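Local atomic coordinates of uncharacterized novel protein (PDB entry 3FJV), a protein that is of unknown function but belongs to the DUF3501 family and builds an antiparallel beta sheet flanked by helices, in an assembly of two chains. Residues A[125-130]-A[147-152]; A[112-117]-A[168-173]; A[91-96]-A[143-148]. All coordinates share one frame; numbering follows the deposited sequence.

Contact 1 (A[125-130]-A[147-152]); sequences VYAIAD and LRFELG
Leu147 straddles two alanines of the facing strand. Its CD1 lies against Ala127 CB, and its other methyl, CD2, reaches Ala129 CB at 3.5 Å. Ala129 and Leu147 form an antiparallel non-hydrogen-bonded pair, and their side chains lie on the same face of the sheet.

Arg148 forms the hydrogen-bonded pair with Ile128. Ile128 N gives a nearly straight bond to Arg148 O (2.9 Å, 173°), lying in the carbonyl plane. The return bond from Arg148 N to Ile128 O is more bent. The two side chains run side by side on the opposite face from Leu147. Arg148 bends at chi3 (79°), and Ile128 CG1 sits over one face of the guanidinium, toward its rim. Arg148 NH1 makes a salt bridge to Glu150 OE1 at 2.7 Å, while NE pairs with Glu131. The NH1 bond meets the carboxylate from above its plane.

Phe149 offers a ring face to Ala127 in a CH-pi contact, with Ala127 CB 3.9 Å from the centroid of the Phe149 ring. Val125 O lies at the ring edge, 3.6 Å from Phe149 CD1. The ring is thus touched both on a face and at its rim.

At Glu150 the direct backbone pairing has given way to water. One water accepts from Glu150 N at 2.9 Å and donates to Tyr126 O, with a weak third bond to Arg148 O. Val125 CG1 comes within 3.4 Å of Glu150 O. With chi1 at 169°, Val125 turns both methyls to this carbonyl, CG1 the closer.

This is an antiparallel pairing of strands 125-129 and 144-150, in which a water bridges the backbones where strand 125-129 is irregular around Ala127.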
ATOM      1  N   VAL A 125       5.974  -0.191  25.823  1.00 17.50           N
ATOM      2  CA  VAL A 125       5.191   0.806  25.081  1.00 17.81           C
ATOM      3  C   VAL A 125       4.823   0.290  23.676  1.00 16.14           C
ATOM      4  O   VAL A 125       5.665   0.081  22.813  1.00 18.12           O
ATOM      5  CB  VAL A 125       5.910   2.180  24.991  1.00 17.66           C
ATOM      6  CG1 VAL A 125       5.178   3.146  23.935  1.00 19.77           C
ATOM      7  CG2 VAL A 125       6.002   2.806  26.385  1.00 23.15           C
ATOM      8  N   TYR A 126       3.528   0.110  23.454  1.00 13.76           N
ATOM      9  CA  TYR A 126       2.997  -0.325  22.139  1.00 15.25           C
ATOM     10  C   TYR A 126       2.854   0.863  21.199  1.00 18.00           C
ATOM     11  O   TYR A 126       2.494   1.958  21.615  1.00 15.54           O
ATOM     12  CB  TYR A 126       1.687  -1.097  22.273  1.00 18.06           C
ATOM     13  CG  TYR A 126       1.906  -2.495  22.804  1.00 18.51           C
ATOM     14  CD1 TYR A 126       2.277  -2.706  24.130  1.00 26.91           C
ATOM     15  CD2 TYR A 126       1.830  -3.606  21.953  1.00 18.65           C
ATOM     16  CE1 TYR A 126       2.554  -4.006  24.607  1.00 28.10           C
ATOM     17  CE2 TYR A 126       2.062  -4.899  22.413  1.00 18.18           C
ATOM     18  CZ  TYR A 126       2.451  -5.092  23.740  1.00 26.91           C
ATOM     19  OH  TYR A 126       2.705  -6.357  24.208  1.00 23.56           O
ATOM     20  N   ALA A 127       3.200   0.643  19.925  1.00 19.32           N
ATOM     21  CA  ALA A 127       3.041   1.640  18.896  1.00 19.14           C
ATOM     22  C   ALA A 127       1.577   1.978  18.728  1.00 18.06           C
ATOM     23  O   ALA A 127       0.714   1.116  18.853  1.00 16.57           O
ATOM     24  CB  ALA A 127       3.620   1.141  17.551  1.00 18.51           C
ATOM     25  N   ILE A 128       1.311   3.253  18.514  1.00 18.07           N
ATOM     26  CA  ILE A 128      -0.000   3.717  18.050  0.50 19.35           C
ATOM     27  C   ILE A 128       0.191   4.005  16.580  1.00 16.76           C
ATOM     28  O   ILE A 128       1.024   4.858  16.224  1.00 18.68           O
ATOM     29  CB  ILE A 128      -0.475   5.002  18.777  0.50 21.19           C
ATOM     30  CG1 ILE A 128      -0.507   4.787  20.293  0.50 23.30           C
ATOM     31  CG2 ILE A 128      -1.860   5.415  18.273  0.50 20.01           C
ATOM     32  CD1 ILE A 128      -1.432   3.669  20.714  0.50 21.16           C
ATOM     33  N   ALA A 129      -0.546   3.283  15.732  1.00 17.03           N
ATOM     34  CA  ALA A 129      -0.337   3.295  14.277  1.00 16.09           C
ATOM     35  C   ALA A 129      -1.345   4.092  13.475  1.00 17.64           C
ATOM     36  O   ALA A 129      -2.540   4.088  13.785  1.00 13.97           O
ATOM     37  CB  ALA A 129      -0.322   1.844  13.756  1.00 16.14           C
ATOM     38  N   ASP A 130      -0.857   4.771  12.446  1.00 14.57           N
ATOM     39  CA  ASP A 130      -1.698   5.242  11.325  1.00 16.13           C
ATOM     40  C   ASP A 130      -2.807   6.202  11.755  1.00 18.77           C
ATOM     41  O   ASP A 130      -3.902   6.211  11.178  1.00 14.38           O
ATOM     42  CB  ASP A 130      -2.274   4.026  10.528  1.00 18.53           C
ATOM     43  CG  ASP A 130      -1.189   3.038  10.088  1.00 21.62           C
ATOM     44  OD1 ASP A 130      -0.092   3.503   9.644  1.00 15.99           O
ATOM     45  OD2 ASP A 130      -1.452   1.809  10.185  1.00 18.85           O
ATOM     46  N   LEU A 147       4.182   4.695  12.728  1.00 12.14           N
ATOM     47  CA  LEU A 147       4.002   4.386  14.136  1.00 13.22           C
ATOM     48  C   LEU A 147       4.469   5.549  15.056  1.00 13.82           C
ATOM     49  O   LEU A 147       5.436   6.297  14.724  1.00 14.64           O
ATOM     50  CB  LEU A 147       4.764   3.118  14.502  1.00 13.98           C
ATOM     51  CG  LEU A 147       4.579   1.851  13.676  1.00 19.85           C
ATOM     52  CD1 LEU A 147       5.408   0.676  14.301  1.00 17.51           C
ATOM     53  CD2 LEU A 147       3.152   1.498  13.467  1.00 19.47           C
ATOM     54  N   ARG A 148       3.822   5.653  16.223  1.00 12.44           N
ATOM     55  CA  ARG A 148       4.185   6.606  17.262  1.00 15.15           C
ATOM     56  C   ARG A 148       4.381   5.812  18.567  1.00 17.61           C
ATOM     57  O   ARG A 148       3.537   5.035  18.926  1.00 17.01           O
ATOM     58  CB  ARG A 148       3.038   7.614  17.436  1.00 16.79           C
ATOM     59  CG  ARG A 148       3.060   8.488  18.657  1.00 26.74           C
ATOM     60  CD  ARG A 148       2.048   9.641  18.551  1.00 26.14           C
ATOM     61  NE  ARG A 148       0.647   9.302  18.824  1.00 19.26           N
ATOM     62  CZ  ARG A 148       0.116   9.216  20.044  1.00 24.17           C
ATOM     63  NH1 ARG A 148       0.885   9.372  21.124  1.00 18.58           N
ATOM     64  NH2 ARG A 148      -1.176   8.911  20.190  1.00 23.96           N
ATOM     65  N   PHE A 149       5.493   6.014  19.263  1.00 14.89           N
ATOM     66  CA  PHE A 149       5.710   5.390  20.562  1.00 16.89           C
ATOM     67  C   PHE A 149       5.809   6.515  21.597  1.00 18.13           C
ATOM     68  O   PHE A 149       6.746   7.305  21.547  1.00 13.48           O
ATOM     69  CB  PHE A 149       7.040   4.624  20.547  1.00 17.10           C
ATOM     70  CG  PHE A 149       7.066   3.430  19.627  1.00 14.74           C
ATOM     71  CD1 PHE A 149       6.634   2.176  20.059  1.00 18.29           C
ATOM     72  CD2 PHE A 149       7.636   3.539  18.346  1.00 16.35           C
ATOM     73  CE1 PHE A 149       6.688   1.082  19.202  1.00 18.69           C
ATOM     74  CE2 PHE A 149       7.720   2.449  17.522  1.00 20.39           C
ATOM     75  CZ  PHE A 149       7.235   1.217  17.951  1.00 19.82           C
ATOM     76  N   GLU A 150       4.895   6.563  22.568  1.00 16.19           N
ATOM     77  CA  GLU A 150       4.880   7.659  23.517  0.50 16.63           C
ATOM     78  C   GLU A 150       5.631   7.244  24.802  1.00 19.09           C
ATOM     79  O   GLU A 150       5.367   6.192  25.393  1.00 17.96           O
ATOM     80  CB  GLU A 150       3.441   8.129  23.780  0.50 19.45           C
ATOM     81  CG  GLU A 150       3.330   9.609  24.204  0.50 24.53           C
ATOM     82  CD  GLU A 150       3.532  10.613  23.078  0.50 27.12           C
ATOM     83  OE1 GLU A 150       3.244  10.317  21.886  0.50 18.67           O
ATOM     84  OE2 GLU A 150       3.982  11.736  23.394  0.50 40.88           O
ATOM     85  N   LEU A 151       6.640   8.046  25.173  1.00 16.60           N
ATOM     86  CA  LEU A 151       7.483   7.728  26.327  1.00 16.06           C
ATOM     87  C   LEU A 151       7.295   8.700  27.467  1.00 17.01           C
ATOM     88  O   LEU A 151       7.306   9.930  27.268  1.00 14.68           O
ATOM     89  CB  LEU A 151       8.968   7.690  25.940  1.00 17.57           C
ATOM     90  CG  LEU A 151       9.618   6.496  25.234  1.00 27.79           C
ATOM     91  CD1 LEU A 151       8.895   5.991  23.988  1.00 25.86           C
ATOM     92  CD2 LEU A 151      11.082   6.897  24.880  1.00 23.52           C
ATOM     93  N   GLY A 152       7.143   8.152  28.666  1.00 16.60           N
ATOM     94  CA  GLY A 152       7.004   8.978  29.860  1.00 16.80           C
ATOM     95  C   GLY A 152       8.351   9.392  30.409  1.00 14.19           C
ATOM     96  O   GLY A 152       9.404   9.106  29.854  1.00 14.30           O
TER
HETATM   97  O   HOH W   1       2.740   4.731  22.121  1.00 19.67           O

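Contact 2 (A[112-117]-A[168-173]); sequences EDRVFL and GCDHPH
Phe116 and Gly168 form an antiparallel hydrogen-bonded pair, with Phe116 N to Gly168 O at 3.1 Å and Gly168 N to Phe116 O at 2.9 Å, and Val115 with Cys169 follows as a non-hydrogen-bonded pair. Asp170 N then adds a longer bond to Arg114 O.

The Phe116 ring folds back over its partner strand. Its chi1 of 65° sets CG between the backbone N and the carbonyl carbon. Gly168 CA lies over one ring face, 3.9 Å from the centroid of the Phe116 ring, in a CH-pi contact. The glycine has no side chain to obstruct this close cover.

Arg114 grips Asp170 side-on with two nitrogens. NE meets Asp170 OD1 at 2.7 Å, and NH2 meets Asp170 OD2 at 3.0 Å. Both bonds use the syn side of the carboxylate, and the two flat groups lie only 15° apart. Bends at chi2 and chi3 curl the arginine chain to this position. Asp170 OD2 also bonds Tyr126 OH, so the guanidinium and a tyrosine hydroxyl jointly hold the carboxylate. His171 packs its CB against Arg114 CB at 4.0 Å, and its NE2 bonds Val109 O.

Strand 115-119 lies between strands 165-169 and 125-129 in the sheet. Strand 176-180 flanks 165-169 on its far side, where Ala178 touches Phe116 and Ile176 touches Cys169.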
ATOM      1  N   GLU A 112       0.785  -3.831  13.063  1.00 18.47           N
ATOM      2  CA  GLU A 112       1.259  -2.486  13.395  1.00 20.01           C
ATOM      3  C   GLU A 112       0.897  -2.015  14.807  1.00 23.14           C
ATOM      4  O   GLU A 112       1.517  -1.096  15.315  1.00 22.59           O
ATOM      5  CB  GLU A 112       0.782  -1.475  12.365  1.00 22.07           C
ATOM      6  CG  GLU A 112      -0.733  -1.176  12.351  1.00 21.78           C
ATOM      7  CD  GLU A 112      -1.562  -2.236  11.594  1.00 27.28           C
ATOM      8  OE1 GLU A 112      -1.024  -3.293  11.254  1.00 24.39           O
ATOM      9  OE2 GLU A 112      -2.749  -2.002  11.338  1.00 24.03           O
ATOM     10  N   ASP A 113      -0.114  -2.645  15.414  1.00 21.77           N
ATOM     11  CA  ASP A 113      -0.554  -2.355  16.783  1.00 23.33           C
ATOM     12  C   ASP A 113       0.175  -3.215  17.830  1.00 19.88           C
ATOM     13  O   ASP A 113      -0.007  -2.979  19.007  1.00 20.66           O
ATOM     14  CB  ASP A 113      -2.048  -2.728  16.967  1.00 21.39           C
ATOM     15  CG  ASP A 113      -2.948  -2.074  15.976  1.00 29.04           C
ATOM     16  OD1 ASP A 113      -2.690  -0.917  15.623  1.00 27.04           O
ATOM     17  OD2 ASP A 113      -3.977  -2.698  15.608  1.00 36.95           O
ATOM     18  N   ARG A 114       0.955  -4.217  17.400  1.00 16.99           N
ATOM     19  CA  ARG A 114       1.515  -5.243  18.306  1.00 16.49           C
ATOM     20  C   ARG A 114       3.032  -5.158  18.442  1.00 17.66           C
ATOM     21  O   ARG A 114       3.627  -5.949  19.142  1.00 19.02           O
ATOM     22  CB  ARG A 114       1.125  -6.635  17.832  1.00 16.46           C
ATOM     23  CG  ARG A 114      -0.341  -6.872  17.605  1.00 19.87           C
ATOM     24  CD  ARG A 114      -1.217  -6.368  18.719  1.00 24.21           C
ATOM     25  NE  ARG A 114      -0.808  -6.832  20.048  1.00 20.52           N
ATOM     26  CZ  ARG A 114      -1.445  -6.508  21.172  1.00 26.32           C
ATOM     27  NH1 ARG A 114      -2.527  -5.768  21.121  1.00 27.39           N
ATOM     28  NH2 ARG A 114      -1.020  -6.960  22.352  1.00 25.46           N
ATOM     29  N   VAL A 115       3.627  -4.137  17.828  1.00 19.27           N
ATOM     30  CA  VAL A 115       5.048  -3.830  17.963  1.00 18.61           C
ATOM     31  C   VAL A 115       5.219  -2.974  19.187  1.00 16.20           C
ATOM     32  O   VAL A 115       4.568  -1.977  19.345  1.00 18.59           O
ATOM     33  CB  VAL A 115       5.607  -3.076  16.718  1.00 18.27           C
ATOM     34  CG1 VAL A 115       7.025  -2.491  17.016  1.00 20.32           C
ATOM     35  CG2 VAL A 115       5.605  -4.011  15.486  1.00 18.39           C
ATOM     36  N   PHE A 116       6.137  -3.353  20.064  1.00 16.85           N
ATOM     37  CA  PHE A 116       6.380  -2.622  21.308  1.00 17.16           C
ATOM     38  C   PHE A 116       7.837  -2.379  21.597  1.00 14.59           C
ATOM     39  O   PHE A 116       8.701  -3.182  21.215  1.00 17.35           O
ATOM     40  CB  PHE A 116       5.757  -3.343  22.499  1.00 18.12           C
ATOM     41  CG  PHE A 116       6.366  -4.689  22.794  1.00 17.87           C
ATOM     42  CD1 PHE A 116       5.929  -5.802  22.130  1.00 22.30           C
ATOM     43  CD2 PHE A 116       7.369  -4.826  23.741  1.00 20.87           C
ATOM     44  CE1 PHE A 116       6.453  -7.043  22.383  1.00 22.29           C
ATOM     45  CE2 PHE A 116       7.929  -6.081  23.991  1.00 20.53           C
ATOM     46  CZ  PHE A 116       7.458  -7.191  23.301  1.00 17.73           C
ATOM     47  N   LEU A 117       8.115  -1.283  22.310  1.00 14.64           N
ATOM     48  CA  LEU A 117       9.444  -0.954  22.818  1.00 17.43           C
ATOM     49  C   LEU A 117       9.468  -1.153  24.325  1.00 18.50           C
ATOM     50  O   LEU A 117       8.444  -0.950  24.989  1.00 17.90           O
ATOM     51  CB  LEU A 117       9.743   0.567  22.600  1.00 19.77           C
ATOM     52  CG  LEU A 117      10.171   1.162  21.293  1.00 35.41           C
ATOM     53  CD1 LEU A 117      10.191   2.683  21.345  1.00 17.83           C
ATOM     54  CD2 LEU A 117      11.547   0.652  20.962  1.00 48.68           C
ATOM     55  N   GLY A 168      10.051  -5.645  20.486  1.00 16.58           N
ATOM     56  CA  GLY A 168       9.401  -6.952  20.297  1.00 19.26           C
ATOM     57  C   GLY A 168       8.118  -6.863  19.484  1.00 16.93           C
ATOM     58  O   GLY A 168       7.700  -5.785  19.074  1.00 16.71           O
ATOM     59  N   CYS A 169       7.507  -8.012  19.241  1.00 18.45           N
ATOM     60  CA  CYS A 169       6.179  -8.078  18.643  1.00 20.54           C
ATOM     61  C   CYS A 169       5.429  -9.279  19.245  1.00 19.59           C
ATOM     62  O   CYS A 169       5.979 -10.383  19.294  1.00 17.59           O
ATOM     63  CB  CYS A 169       6.309  -8.289  17.134  1.00 22.51           C
ATOM     64  SG  CYS A 169       4.721  -8.238  16.245  1.00 19.94           S
ATOM     65  N   ASP A 170       4.172  -9.078  19.628  1.00 20.35           N
ATOM     66  CA  ASP A 170       3.376 -10.150  20.207  1.00 20.21           C
ATOM     67  C   ASP A 170       2.167 -10.531  19.365  1.00 21.68           C
ATOM     68  O   ASP A 170       1.267 -11.202  19.865  1.00 17.37           O
ATOM     69  CB  ASP A 170       2.958  -9.822  21.660  1.00 21.70           C
ATOM     70  CG  ASP A 170       1.974  -8.662  21.768  1.00 24.44           C
ATOM     71  OD1 ASP A 170       1.526  -8.098  20.737  1.00 20.14           O
ATOM     72  OD2 ASP A 170       1.634  -8.318  22.914  1.00 18.63           O
ATOM     73  N   HIS A 171       2.165 -10.115  18.098  1.00 19.15           N
ATOM     74  CA  HIS A 171       1.231 -10.642  17.140  1.00 20.88           C
ATOM     75  C   HIS A 171       1.336 -12.194  17.071  1.00 20.84           C
ATOM     76  O   HIS A 171       2.432 -12.749  16.981  1.00 18.32           O
ATOM     77  CB  HIS A 171       1.424 -10.010  15.754  1.00 18.71           C
ATOM     78  CG  HIS A 171       0.301 -10.279  14.795  1.00 22.97           C
ATOM     79  ND1 HIS A 171       0.128 -11.505  14.173  1.00 20.80           N
ATOM     80  CD2 HIS A 171      -0.708  -9.483  14.351  1.00 23.55           C
ATOM     81  CE1 HIS A 171      -0.937 -11.450  13.388  1.00 26.87           C
ATOM     82  NE2 HIS A 171      -1.464 -10.235  13.474  1.00 27.45           N
ATOM     83  N   PRO A 172       0.191 -12.889  17.097  1.00 19.93           N
ATOM     84  CA  PRO A 172       0.212 -14.354  17.099  1.00 22.60           C
ATOM     85  C   PRO A 172       0.838 -14.985  15.904  1.00 22.52           C
ATOM     86  O   PRO A 172       1.395 -16.058  16.040  1.00 22.53           O
ATOM     87  CB  PRO A 172      -1.276 -14.726  17.166  1.00 23.66           C
ATOM     88  CG  PRO A 172      -1.864 -13.601  17.910  1.00 28.57           C
ATOM     89  CD  PRO A 172      -1.177 -12.404  17.273  1.00 21.51           C
ATOM     90  N   HIS A 173       0.761 -14.353  14.742  1.00 23.72           N
ATOM     91  CA  HIS A 173       1.497 -14.870  13.560  1.00 23.47           C
ATOM     92  C   HIS A 173       2.883 -14.251  13.330  1.00 24.12           C
ATOM     93  O   HIS A 173       3.483 -14.514  12.301  1.00 24.31           O
ATOM     94  CB  HIS A 173       0.647 -14.744  12.293  1.00 19.41           C
ATOM     95  CG  HIS A 173      -0.616 -15.538  12.370  1.00 25.04           C
ATOM     96  ND1 HIS A 173      -0.650 -16.895  12.122  1.00 37.68           N
ATOM     97  CD2 HIS A 173      -1.869 -15.192  12.748  1.00 28.87           C
ATOM     98  CE1 HIS A 173      -1.880 -17.344  12.306  1.00 29.53           C
ATOM     99  NE2 HIS A 173      -2.638 -16.336  12.691  1.00 31.40           N
TER

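Contact 3 (A[91-96]-A[143-148]); sequences LQIEYE and AVHFLR
Leu91 and His145 form the hydrogen-bonded pair of this antiparallel beta contact between strands 86-93 and 144-150. Leu91 N bonds His145 O, and His145 N bonds Leu91 O, both at 2.9 Å. Ile93 N extends the pairing to Ala143 O at 2.8 Å. The strand segments 91-93 and 144-148 run 157° apart.

Between these bonds, Gln92 and Val144 form a non-hydrogen-bonded pair. Their side chains lie side by side and point the same way. Val144 CG2 touches both the aliphatic CG of Gln92 and its OE1. Two backbone CA-H...O contacts supplement the pairing: Val144 CA approaches Leu91 O, and Gln92 CA approaches Ala143 O at 3.2 Å. Ala143 O therefore receives both a full hydrogen bond and a CA-H contact from adjacent residues.

On the other face, a chi1 of -65° sets His145 CG anti to the carbonyl carbon, and the ring then meets Ile93 CD1 at its edge. Leu91 CB touches Leu147 CD1 at 4.0 Å, joining the apolar side chains along this face.

The next shell fixes these groups. His145 ND1 bonds Asp130 OD2, and Asp130 OD1 takes the backbone N of Phe146. This aspartate thus holds both the histidine ring and the backbone of the next residue. Leu41 and Leu43 of strand 41-45 cover Leu91, and Leu105 of helix 98-107 packs on Ile93. On the Gln92 and Val144 face, Thr99 and Glu98 of the second subunit pack against these two residues respectively. Arg102 of that subunit makes a cation-pi contact with Phe146. At the Ile93 edge contact, CD1 lies 4.1 Å from His145 CD2.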
ATOM      1  N   LEU A  91       7.187   1.601   9.593  1.00 18.05           N
ATOM      2  CA  LEU A  91       7.262   0.147   9.600  1.00 18.92           C
ATOM      3  C   LEU A  91       7.002  -0.342   8.177  1.00 19.63           C
ATOM      4  O   LEU A  91       6.004   0.037   7.548  1.00 16.24           O
ATOM      5  CB  LEU A  91       6.219  -0.470  10.535  1.00 17.43           C
ATOM      6  CG  LEU A  91       6.079  -2.013  10.611  1.00 20.29           C
ATOM      7  CD1 LEU A  91       7.224  -2.735  11.284  1.00 16.33           C
ATOM      8  CD2 LEU A  91       4.793  -2.411  11.377  1.00 17.11           C
ATOM      9  N   GLN A  92       7.878  -1.219   7.703  1.00 16.35           N
ATOM     10  CA  GLN A  92       7.697  -1.835   6.388  1.00 18.02           C
ATOM     11  C   GLN A  92       7.688  -3.332   6.557  1.00 20.67           C
ATOM     12  O   GLN A  92       8.483  -3.879   7.301  1.00 20.23           O
ATOM     13  CB  GLN A  92       8.778  -1.407   5.403  1.00 19.34           C
ATOM     14  CG  GLN A  92       8.661   0.085   5.035  1.00 22.93           C
ATOM     15  CD  GLN A  92       9.379   0.436   3.748  1.00 26.58           C
ATOM     16  OE1 GLN A  92       9.017  -0.075   2.664  1.00 28.04           O
ATOM     17  NE2 GLN A  92      10.367   1.331   3.836  1.00 25.13           N
ATOM     18  N   ILE A  93       6.746  -3.974   5.880  1.00 20.28           N
ATOM     19  CA  ILE A  93       6.589  -5.425   5.863  1.00 22.04           C
ATOM     20  C   ILE A  93       7.050  -5.826   4.474  1.00 25.72           C
ATOM     21  O   ILE A  93       6.495  -5.323   3.488  1.00 25.68           O
ATOM     22  CB  ILE A  93       5.099  -5.795   6.066  1.00 20.20           C
ATOM     23  CG1 ILE A  93       4.599  -5.253   7.404  1.00 22.61           C
ATOM     24  CG2 ILE A  93       4.879  -7.330   6.046  1.00 20.60           C
ATOM     25  CD1 ILE A  93       3.057  -5.152   7.474  1.00 27.14           C
ATOM     26  N   GLU A  94       8.060  -6.689   4.387  1.00 29.16           N
ATOM     27  CA  GLU A  94       8.653  -7.056   3.112  1.00 34.52           C
ATOM     28  C   GLU A  94       8.634  -8.562   2.863  1.00 34.90           C
ATOM     29  O   GLU A  94       9.167  -9.330   3.663  1.00 31.50           O
ATOM     30  CB  GLU A  94      10.083  -6.524   3.070  1.00 37.78           C
ATOM     31  CG  GLU A  94      10.114  -4.975   3.109  1.00 47.70           C
ATOM     32  CD  GLU A  94      11.483  -4.388   3.438  1.00 56.85           C
ATOM     33  OE1 GLU A  94      12.401  -5.135   3.878  1.00 63.57           O
ATOM     34  OE2 GLU A  94      11.630  -3.160   3.251  1.00 54.89           O
ATOM     35  N   TYR A  95       8.022  -8.980   1.752  1.00 39.31           N
ATOM     36  CA  TYR A  95       8.003 -10.398   1.368  1.00 41.67           C
ATOM     37  C   TYR A  95       8.494 -10.585  -0.068  1.00 46.87           C
ATOM     38  O   TYR A  95       8.394  -9.674  -0.890  1.00 48.40           O
ATOM     39  CB  TYR A  95       6.604 -11.015   1.586  1.00 41.49           C
ATOM     40  CG  TYR A  95       6.373 -11.397   3.039  1.00 37.82           C
ATOM     41  CD1 TYR A  95       5.970 -10.442   3.944  1.00 29.66           C
ATOM     42  CD2 TYR A  95       6.591 -12.699   3.506  1.00 38.91           C
ATOM     43  CE1 TYR A  95       5.745 -10.747   5.253  1.00 30.76           C
ATOM     44  CE2 TYR A  95       6.388 -13.013   4.845  1.00 35.27           C
ATOM     45  CZ  TYR A  95       5.970 -12.007   5.707  1.00 29.36           C
ATOM     46  OH  TYR A  95       5.777 -12.202   7.036  1.00 24.42           O
ATOM     47  N   GLU A  96       9.025 -11.773  -0.361  1.00 51.14           N
ATOM     48  CA  GLU A  96       9.731 -12.015  -1.632  1.00 53.00           C
ATOM     49  C   GLU A  96       8.865 -11.930  -2.882  1.00 52.23           C
ATOM     50  O   GLU A  96       9.380 -11.606  -3.948  1.00 55.78           O
ATOM     51  CB  GLU A  96      10.461 -13.358  -1.612  1.00 53.29           C
ATOM     52  CG  GLU A  96      11.486 -13.470  -0.483  1.00 58.82           C
ATOM     53  CD  GLU A  96      12.751 -14.192  -0.905  1.00 69.45           C
ATOM     54  OE1 GLU A  96      12.660 -15.293  -1.505  1.00 72.45           O
ATOM     55  OE2 GLU A  96      13.843 -13.644  -0.633  1.00 75.32           O
ATOM     56  N   ALA A 143       1.711  -2.588   3.299  1.00 24.95           N
ATOM     57  CA  ALA A 143       3.046  -3.020   3.662  1.00 23.26           C
ATOM     58  C   ALA A 143       3.754  -1.898   4.429  1.00 20.34           C
ATOM     59  O   ALA A 143       4.907  -2.086   4.837  1.00 24.45           O
ATOM     60  CB  ALA A 143       3.849  -3.408   2.398  1.00 24.58           C
ATOM     61  N   VAL A 144       3.131  -0.710   4.539  1.00 15.46           N
ATOM     62  CA  VAL A 144       3.793   0.462   5.189  1.00 15.69           C
ATOM     63  C   VAL A 144       2.873   1.108   6.228  1.00 17.74           C
ATOM     64  O   VAL A 144       1.751   1.448   5.922  1.00 21.73           O
ATOM     65  CB  VAL A 144       4.278   1.507   4.186  1.00 17.48           C
ATOM     66  CG1 VAL A 144       5.020   2.668   4.890  1.00 12.22           C
ATOM     67  CG2 VAL A 144       5.216   0.865   3.145  1.00 20.54           C
ATOM     68  N   HIS A 145       3.375   1.306   7.447  1.00 16.17           N
ATOM     69  CA  HIS A 145       2.597   1.931   8.518  1.00 17.40           C
ATOM     70  C   HIS A 145       3.434   3.017   9.185  1.00 18.49           C
ATOM     71  O   HIS A 145       4.654   2.946   9.181  1.00 14.80           O
ATOM     72  CB  HIS A 145       2.237   0.868   9.548  1.00 16.13           C
ATOM     73  CG  HIS A 145       1.332  -0.193   9.010  1.00 18.17           C
ATOM     74  ND1 HIS A 145      -0.043  -0.079   9.047  1.00 17.91           N
ATOM     75  CD2 HIS A 145       1.599  -1.391   8.422  1.00 18.79           C
ATOM     76  CE1 HIS A 145      -0.584  -1.155   8.490  1.00 23.06           C
ATOM     77  NE2 HIS A 145       0.389  -1.977   8.127  1.00 19.28           N
ATOM     78  N   PHE A 146       2.773   4.041   9.701  1.00 14.39           N
ATOM     79  CA  PHE A 146       3.428   5.123  10.447  1.00 15.38           C
ATOM     80  C   PHE A 146       3.138   4.902  11.926  1.00 17.44           C
ATOM     81  O   PHE A 146       1.958   4.828  12.339  1.00 16.85           O
ATOM     82  CB  PHE A 146       2.868   6.461   9.972  1.00 14.22           C
ATOM     83  CG  PHE A 146       3.290   6.880   8.569  1.00 13.97           C
ATOM     84  CD1 PHE A 146       4.287   6.224   7.849  1.00 15.62           C
ATOM     85  CD2 PHE A 146       2.701   8.024   7.987  1.00 18.09           C
ATOM     86  CE1 PHE A 146       4.666   6.640   6.586  1.00 14.24           C
ATOM     87  CE2 PHE A 146       3.079   8.442   6.710  1.00 16.04           C
ATOM     88  CZ  PHE A 146       4.091   7.726   6.015  1.00 18.76           C
ATOM     89  N   LEU A 147       4.182   4.695  12.728  1.00 12.14           N
ATOM     90  CA  LEU A 147       4.002   4.386  14.136  1.00 13.22           C
ATOM     91  C   LEU A 147       4.469   5.549  15.056  1.00 13.82           C
ATOM     92  O   LEU A 147       5.436   6.297  14.724  1.00 14.64           O
ATOM     93  CB  LEU A 147       4.764   3.118  14.502  1.00 13.98           C
ATOM     94  CG  LEU A 147       4.579   1.851  13.676  1.00 19.85           C
ATOM     95  CD1 LEU A 147       5.408   0.676  14.301  1.00 17.51           C
ATOM     96  CD2 LEU A 147       3.152   1.498  13.467  1.00 19.47           C
ATOM     97  N   ARG A 148       3.822   5.653  16.223  1.00 12.44           N
ATOM     98  CA  ARG A 148       4.185   6.606  17.262  1.00 15.15           C
ATOM     99  C   ARG A 148       4.381   5.812  18.567  1.00 17.61           C
ATOM    100  O   ARG A 148       3.537   5.035  18.926  1.00 17.01           O
ATOM    101  CB  ARG A 148       3.038   7.614  17.436  1.00 16.79           C
ATOM    102  CG  ARG A 148       3.060   8.488  18.657  1.00 26.74           C
ATOM    103  CD  ARG A 148       2.048   9.641  18.551  1.00 26.14           C
ATOM    104  NE  ARG A 148       0.647   9.302  18.824  1.00 19.26           N
ATOM    105  CZ  ARG A 148       0.116   9.216  20.044  1.00 24.17           C
ATOM    106  NH1 ARG A 148       0.885   9.372  21.124  1.00 18.58           N
ATOM    107  NH2 ARG A 148      -1.176   8.911  20.190  1.00 23.96           N
TER

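All three contacts belong to one antiparallel sheet. Contacts 1 and 3 share Leu147 and Arg148 and use the two edges of strand 144-150, with centres about 15 Å apart. Asp130 connects them: its OD2 lies 2.6 Å from His145 ND1. Contact 2 joins contact 1 through neighbouring strands 115-119 and 125-129, their centres about 12 Å apart. Val125 N lies 2.7 Å from Leu117 O, and Tyr126 OH lies 2.6 Å from Asp170 OD2. Contacts 2 and 3 also have centres about 12 Å apart. Glu112 of contact 2 packs on His145 of contact 3, with Glu112 CD 3.4 Å from His145 CE1. No functional site is established for this protein.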